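Local coordinates for lipoprotein (Streptococcus pneumoniae, PDB 3CX3) that probably captures zinc at the pneumococcal cell surface and delivers it to an ABC transporter, as a zinc-binding lipoprotein, at residues M11-S16 and A59-Y64; V63-T68 and P119-D124. One frame throughout, in Å; residues are numbered along the deposited sequence.

How the interactions relate
From the N terminus, the chain lays down strand 12-15, passes through helix 18-28, strand 33-36 and helix 50-58, and comes back as strand 61-64 beside the first; interaction 1 closes that loop at the centre of a four-stranded parallel sheet. Interaction 2 starts where interaction 1 finishes, sharing Val63 and Tyr64. From there the chain leaves strand 61-64, re-enters the sheet as its edge strand 86-89 and reaches residues 119-124, closing a second long loop. The two loops follow one another, neither nesting nor crossing. Interaction 1 pairs the inner strands, and interaction 2 joins the loop after 61-64 to the turn that carries zinc ligand His120, just before helix 125-142.

Interaction 1 (M11-S16 and A59-Y64)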
loop_
_atom_site.group_PDB
_atom_site.type_symbol
_atom_site.label_atom_id
_atom_site.label_comp_id
_atom_site.label_asym_id
_atom_site.label_seq_id
_atom_site.Cartn_x
_atom_site.Cartn_y
_atom_site.Cartn_z
HETATM N N MSE A 11 12.604 -6.590 -19.872
HETATM C CA MSE A 11 12.554 -7.667 -18.880
HETATM C C MSE A 11 11.127 -7.950 -18.451
HETATM O O MSE A 11 10.436 -7.043 -17.985
HETATM C CB MSE A 11 13.354 -7.305 -17.629
HETATM C CG MSE A 11 14.768 -7.829 -17.598
HETATM SE SE MSE A 11 15.565 -7.618 -15.817
HETATM C CE MSE A 11 15.127 -5.751 -15.430
ATOM N N LYS A 12 10.702 -9.207 -18.592
ATOM C CA LYS A 12 9.375 -9.635 -18.144
ATOM C C LYS A 12 9.347 -9.618 -16.608
ATOM O O LYS A 12 10.147 -10.310 -15.951
ATOM C CB LYS A 12 9.035 -11.024 -18.693
ATOM C CG LYS A 12 7.543 -11.383 -18.629
ATOM C CD LYS A 12 7.248 -12.805 -19.140
ATOM C CE LYS A 12 6.935 -12.803 -20.636
ATOM N NZ LYS A 12 5.862 -13.795 -21.027
ATOM N N ILE A 13 8.438 -8.813 -16.052
ATOM C CA ILE A 13 8.409 -8.533 -14.608
ATOM C C ILE A 13 7.008 -8.740 -14.026
ATOM O O ILE A 13 6.046 -8.104 -14.442
ATOM C CB ILE A 13 8.953 -7.098 -14.272
ATOM C CG1 ILE A 13 10.477 -7.040 -14.416
ATOM C CG2 ILE A 13 8.546 -6.662 -12.896
ATOM C CD1 ILE A 13 11.040 -5.624 -14.446
ATOM N N VAL A 14 6.916 -9.661 -13.069
ATOM C CA VAL A 14 5.682 -9.898 -12.351
ATOM C C VAL A 14 5.750 -9.221 -10.979
ATOM O O VAL A 14 6.818 -9.044 -10.373
ATOM C CB VAL A 14 5.298 -11.402 -12.304
ATOM C CG1 VAL A 14 4.023 -11.622 -11.503
ATOM C CG2 VAL A 14 5.076 -11.928 -13.712
ATOM N N THR A 15 4.575 -8.858 -10.501
ATOM C CA THR A 15 4.416 -7.865 -9.468
ATOM C C THR A 15 3.233 -8.263 -8.613
ATOM O O THR A 15 2.250 -8.777 -9.135
ATOM C CB THR A 15 4.251 -6.537 -10.171
ATOM O OG1 THR A 15 5.507 -5.830 -10.109
ATOM C CG2 THR A 15 3.118 -5.742 -9.620
ATOM N N SER A 16 3.329 -8.070 -7.302
ATOM C CA SER A 16 2.337 -8.672 -6.409
ATOM C C SER A 16 1.005 -7.959 -6.478
ATOM O O SER A 16 0.000 -8.557 -6.908
ATOM C CB SER A 16 2.836 -8.844 -4.976
ATOM O OG SER A 16 3.318 -7.643 -4.427
ATOM N N ALA A 59 8.541 -15.636 -15.310
ATOM C CA ALA A 59 9.037 -14.267 -15.474
ATOM C C ALA A 59 10.560 -14.215 -15.372
ATOM O O ALA A 59 11.186 -15.213 -14.993
ATOM C CB ALA A 59 8.408 -13.355 -14.415
ATOM N N ASP A 60 11.152 -13.067 -15.722
ATOM C CA ASP A 60 12.570 -12.792 -15.430
ATOM C C ASP A 60 12.746 -12.233 -14.013
ATOM O O ASP A 60 13.731 -12.510 -13.341
ATOM C CB ASP A 60 13.142 -11.773 -16.418
ATOM C CG ASP A 60 13.167 -12.284 -17.844
ATOM O OD1 ASP A 60 14.007 -13.167 -18.155
ATOM O OD2 ASP A 60 12.365 -11.767 -18.656
ATOM N N VAL A 61 11.785 -11.421 -13.583
ATOM C CA VAL A 61 11.848 -10.752 -12.282
ATOM C C VAL A 61 10.500 -10.796 -11.584
ATOM O O VAL A 61 9.473 -10.544 -12.200
ATOM C CB VAL A 61 12.311 -9.264 -12.412
ATOM C CG1 VAL A 61 12.165 -8.516 -11.084
ATOM C CG2 VAL A 61 13.755 -9.180 -12.967
ATOM N N PHE A 62 10.504 -11.126 -10.295
ATOM C CA PHE A 62 9.300 -10.987 -9.500
ATOM C C PHE A 62 9.506 -10.092 -8.293
ATOM O O PHE A 62 10.455 -10.270 -7.509
ATOM C CB PHE A 62 8.740 -12.340 -9.086
ATOM C CG PHE A 62 7.505 -12.240 -8.228
ATOM C CD1 PHE A 62 6.299 -11.770 -8.768
ATOM C CD2 PHE A 62 7.538 -12.617 -6.893
ATOM C CE1 PHE A 62 5.159 -11.687 -7.984
ATOM C CE2 PHE A 62 6.381 -12.542 -6.099
ATOM C CZ PHE A 62 5.199 -12.074 -6.646
ATOM N N VAL A 63 8.594 -9.131 -8.154
ATOM C CA VAL A 63 8.696 -8.094 -7.132
ATOM C C VAL A 63 7.487 -8.074 -6.219
ATOM O O VAL A 63 6.358 -7.872 -6.691
ATOM C CB VAL A 63 8.878 -6.684 -7.760
ATOM C CG1 VAL A 63 8.976 -5.630 -6.693
ATOM C CG2 VAL A 63 10.116 -6.638 -8.627
ATOM N N TYR A 64 7.728 -8.295 -4.920
ATOM C CA TYR A 64 6.679 -8.146 -3.921
ATOM C C TYR A 64 7.030 -7.061 -2.894
ATOM O O TYR A 64 8.114 -6.469 -2.961
ATOM C CB TYR A 64 6.273 -9.513 -3.295
ATOM C CG TYR A 64 7.289 -10.105 -2.369
ATOM C CD1 TYR A 64 8.418 -10.738 -2.855
ATOM C CD2 TYR A 64 7.126 -10.014 -0.991
ATOM C CE1 TYR A 64 9.355 -11.272 -1.986
ATOM C CE2 TYR A 64 8.060 -10.542 -0.119
ATOM C CZ TYR A 64 9.176 -11.162 -0.628
ATOM O OH TYR A 64 10.108 -11.693 0.242
#
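Strands 12-15 and 61-64 are the two inner strands of a four-stranded parallel sheet, with Ile13, Val14 and Thr15 paired to Val61, Phe62 and Val63. Their short axes run 24° from exactly parallel. Just ahead of the ladder, Lys12 N donates to the side-chain oxygen Asp60 OD2 at 3.1 Å, on the anti lone pair of that oxygen. Lys12 O has two donors as the chain leaves helix 50-58: Asp60 N at 2.9 Å, tilted from the carbonyl plane, and Val61 N at 3.1 Å. Val14 N and O both turn to strand 61-64, straddling Phe62: N to Val61 O at 2.8 Å, O to Val63 N at 2.8 Å. A weak bond from Ser16 N to Val63 O ends the series.

Ile13 and Val61 stand next to each other on one face, Ile13 CG1 against Val61 CB at 3.5 Å. The selenium of Met11, a selenomethionine, reaches Val61 CG2 at 3.7 Å. Thr15 and Val63 continue this row, and Thr15 OG1 is buried without a polar partner in the model. On the other face Phe62 has CG anti to its backbone N (chi1 179°), which leans the ring over strand 12-15, beside Val14 and toward Thr15; CD1 meets Val14 CG1 at 3.6 Å and the ring lies obliquely to Val14 O. The other branch of Val14, CG2, rests on the methyl of Ala59.

Helix 18-28 packs on the Thr15 and Val63 face through Ile20, while Ile37 touches Val14 and Phe62 on the other. Strand 33-36 bonds to the outer side of 12-15, and strand 86-89 lies beyond 61-64, completing the sheet.

Interaction 2 (V63-T68 and P119-D124); sequences VYHSHT and PHTWLD. With ZN (zinc ion), chain E.
Pro119 O receives two N-H groups: His65 NE2 at 2.6 Å, across the contact, and Thr121 N at 2.8 Å, a weak bond within its own turn. The imidazole nitrogen lies in the plane of the carbonyl, but the oxygen lies out of the imidazole plane, and the N-H...O angle of 143° shows a bent bond. A chi1 of 173°, with the ring swung opposite the main-chain nitrogen, extends His65 from the end of strand 61-64 to the turn. Trp122 points its edge at one face of the His65 ring, an edge-to-face stack with planes at 89° and centroids of the imidazole and the six-membered ring 5.0 Å apart. The tryptophan edge CE3-CZ3 does the touching, CZ3 at 3.7 Å from His65 NE2. Thr121 CG2 meets the imidazole rim, near its plane, at CE1. Further along, Thr68 OG1 lies 3.9 Å from Pro119 CB and shares a hydrogen bond with Ser66 OG.

His120 turns away from this contact and binds zinc through NE2 at 2.0 Å, the site being completed by His44, His184 and Glu259. Pro119, which takes the His65 bond, immediately precedes this ligand, and the bond probably helps to place the turn. Ile20 of helix 18-28 packs on His65 and Pro19 on Trp122, Tyr189 of helix 188-193 touches Thr121 and His120, and the turn runs on through Asp124, the N-cap, into helix 125-142.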
loop_
_atom_site.group_PDB
_atom_site.type_symbol
_atom_site.label_atom_id
_atom_site.label_comp_id
_atom_site.label_asym_id
_atom_site.label_seq_id
_atom_site.Cartn_x
_atom_site.Cartn_y
_atom_site.Cartn_z
ATOM N N VAL A 63 8.594 -9.131 -8.154
ATOM C CA VAL A 63 8.696 -8.094 -7.132
ATOM C C VAL A 63 7.487 -8.074 -6.219
ATOM O O VAL A 63 6.358 -7.872 -6.691
ATOM C CB VAL A 63 8.878 -6.684 -7.760
ATOM C CG1 VAL A 63 8.976 -5.630 -6.693
ATOM C CG2 VAL A 63 10.116 -6.638 -8.627
ATOM N N TYR A 64 7.728 -8.295 -4.920
ATOM C CA TYR A 64 6.679 -8.146 -3.921
ATOM C C TYR A 64 7.030 -7.061 -2.894
ATOM O O TYR A 64 8.114 -6.469 -2.961
ATOM C CB TYR A 64 6.273 -9.513 -3.295
ATOM C CG TYR A 64 7.289 -10.105 -2.369
ATOM C CD1 TYR A 64 8.418 -10.738 -2.855
ATOM C CD2 TYR A 64 7.126 -10.014 -0.991
ATOM C CE1 TYR A 64 9.355 -11.272 -1.986
ATOM C CE2 TYR A 64 8.060 -10.542 -0.119
ATOM C CZ TYR A 64 9.176 -11.162 -0.628
ATOM O OH TYR A 64 10.108 -11.693 0.242
ATOM N N HIS A 65 6.104 -6.762 -1.977
ATOM C CA HIS A 65 6.305 -5.697 -0.983
ATOM C C HIS A 65 7.204 -6.161 0.151
ATOM O O HIS A 65 8.273 -5.585 0.346
ATOM C CB HIS A 65 4.959 -5.156 -0.474
ATOM C CG HIS A 65 5.053 -4.183 0.671
ATOM N ND1 HIS A 65 5.610 -2.925 0.552
ATOM C CD2 HIS A 65 4.593 -4.264 1.947
ATOM C CE1 HIS A 65 5.535 -2.292 1.716
ATOM N NE2 HIS A 65 4.903 -3.075 2.573
ATOM N N SER A 66 6.785 -7.211 0.872
ATOM C CA SER A 66 7.385 -7.552 2.173
ATOM C C SER A 66 7.043 -8.946 2.655
ATOM O O SER A 66 5.959 -9.452 2.389
ATOM C CB SER A 66 6.900 -6.560 3.229
ATOM O OG SER A 66 7.299 -6.938 4.523
ATOM N N HIS A 67 7.946 -9.554 3.423
ATOM C CA HIS A 67 7.725 -10.901 3.923
ATOM C C HIS A 67 6.545 -10.934 4.894
ATOM O O HIS A 67 5.886 -11.958 5.034
ATOM C CB HIS A 67 9.009 -11.481 4.556
ATOM C CG HIS A 67 9.575 -10.650 5.670
ATOM N ND1 HIS A 67 10.557 -9.703 5.470
ATOM C CD2 HIS A 67 9.308 -10.640 7.002
ATOM C CE1 HIS A 67 10.853 -9.127 6.624
ATOM N NE2 HIS A 67 10.108 -9.674 7.568
ATOM N N THR A 68 6.291 -9.795 5.542
ATOM C CA THR A 68 5.171 -9.577 6.460
ATOM C C THR A 68 3.782 -9.348 5.792
ATOM O O THR A 68 2.762 -9.167 6.505
ATOM C CB THR A 68 5.468 -8.362 7.355
ATOM O OG1 THR A 68 5.400 -7.166 6.577
ATOM C CG2 THR A 68 6.841 -8.460 7.930
ATOM N N PRO A 119 2.520 -3.577 7.689
ATOM C CA PRO A 119 3.190 -3.497 6.395
ATOM C C PRO A 119 2.936 -2.224 5.585
ATOM O O PRO A 119 3.522 -2.067 4.504
ATOM C CB PRO A 119 2.574 -4.677 5.631
ATOM C CG PRO A 119 1.169 -4.804 6.177
ATOM C CD PRO A 119 1.278 -4.385 7.626
ATOM N N HIS A 120 2.081 -1.336 6.102
ATOM C CA HIS A 120 1.302 -0.386 5.272
ATOM C C HIS A 120 2.044 0.895 4.977
ATOM O O HIS A 120 1.472 1.970 4.744
ATOM C CB HIS A 120 0.012 -0.037 5.954
ATOM C CG HIS A 120 -1.078 -1.018 5.728
ATOM N ND1 HIS A 120 -1.443 -1.942 6.686
ATOM C CD2 HIS A 120 -1.935 -1.186 4.680
ATOM C CE1 HIS A 120 -2.475 -2.646 6.231
ATOM N NE2 HIS A 120 -2.790 -2.210 5.014
ATOM N N THR A 121 3.341 0.733 4.970
ATOM C CA THR A 121 4.291 1.731 4.594
ATOM C C THR A 121 3.859 2.628 3.420
ATOM O O THR A 121 3.710 3.834 3.589
ATOM C CB THR A 121 5.582 0.979 4.386
ATOM O OG1 THR A 121 6.438 1.188 5.529
ATOM C CG2 THR A 121 6.229 1.310 3.088
ATOM N N TRP A 122 3.587 2.027 2.261
ATOM C CA TRP A 122 3.490 2.741 1.004
ATOM C C TRP A 122 2.673 4.036 1.029
ATOM O O TRP A 122 2.798 4.854 0.119
ATOM C CB TRP A 122 2.985 1.793 -0.089
ATOM C CG TRP A 122 1.614 1.205 0.145
ATOM C CD1 TRP A 122 0.442 1.719 -0.271
ATOM C CD2 TRP A 122 1.295 -0.032 0.817
ATOM N NE1 TRP A 122 -0.609 0.908 0.103
ATOM C CE2 TRP A 122 -0.114 -0.182 0.765
ATOM C CE3 TRP A 122 2.062 -1.023 1.453
ATOM C CZ2 TRP A 122 -0.782 -1.286 1.327
ATOM C CZ3 TRP A 122 1.402 -2.128 2.021
ATOM C CH2 TRP A 122 -0.010 -2.248 1.948
ATOM N N LEU A 123 1.880 4.219 2.089
ATOM C CA LEU A 123 0.929 5.333 2.252
ATOM C C LEU A 123 1.552 6.544 2.895
ATOM O O LEU A 123 0.934 7.599 3.029
ATOM C CB LEU A 123 -0.254 4.888 3.106
ATOM C CG LEU A 123 -1.251 3.968 2.391
ATOM C CD1 LEU A 123 -2.350 3.540 3.372
ATOM C CD2 LEU A 123 -1.843 4.622 1.105
ATOM N N ASP A 124 2.792 6.389 3.318
ATOM C CA ASP A 124 3.508 7.497 3.879
ATOM C C ASP A 124 4.404 7.943 2.764
ATOM O O ASP A 124 5.256 7.175 2.322
ATOM C CB ASP A 124 4.316 7.033 5.073
ATOM C CG ASP A 124 5.242 8.075 5.576
ATOM O OD1 ASP A 124 5.470 9.071 4.864
ATOM O OD2 ASP A 124 5.757 7.894 6.697
HETATM ZN ZN ZN E . -4.268 -3.363 4.210
#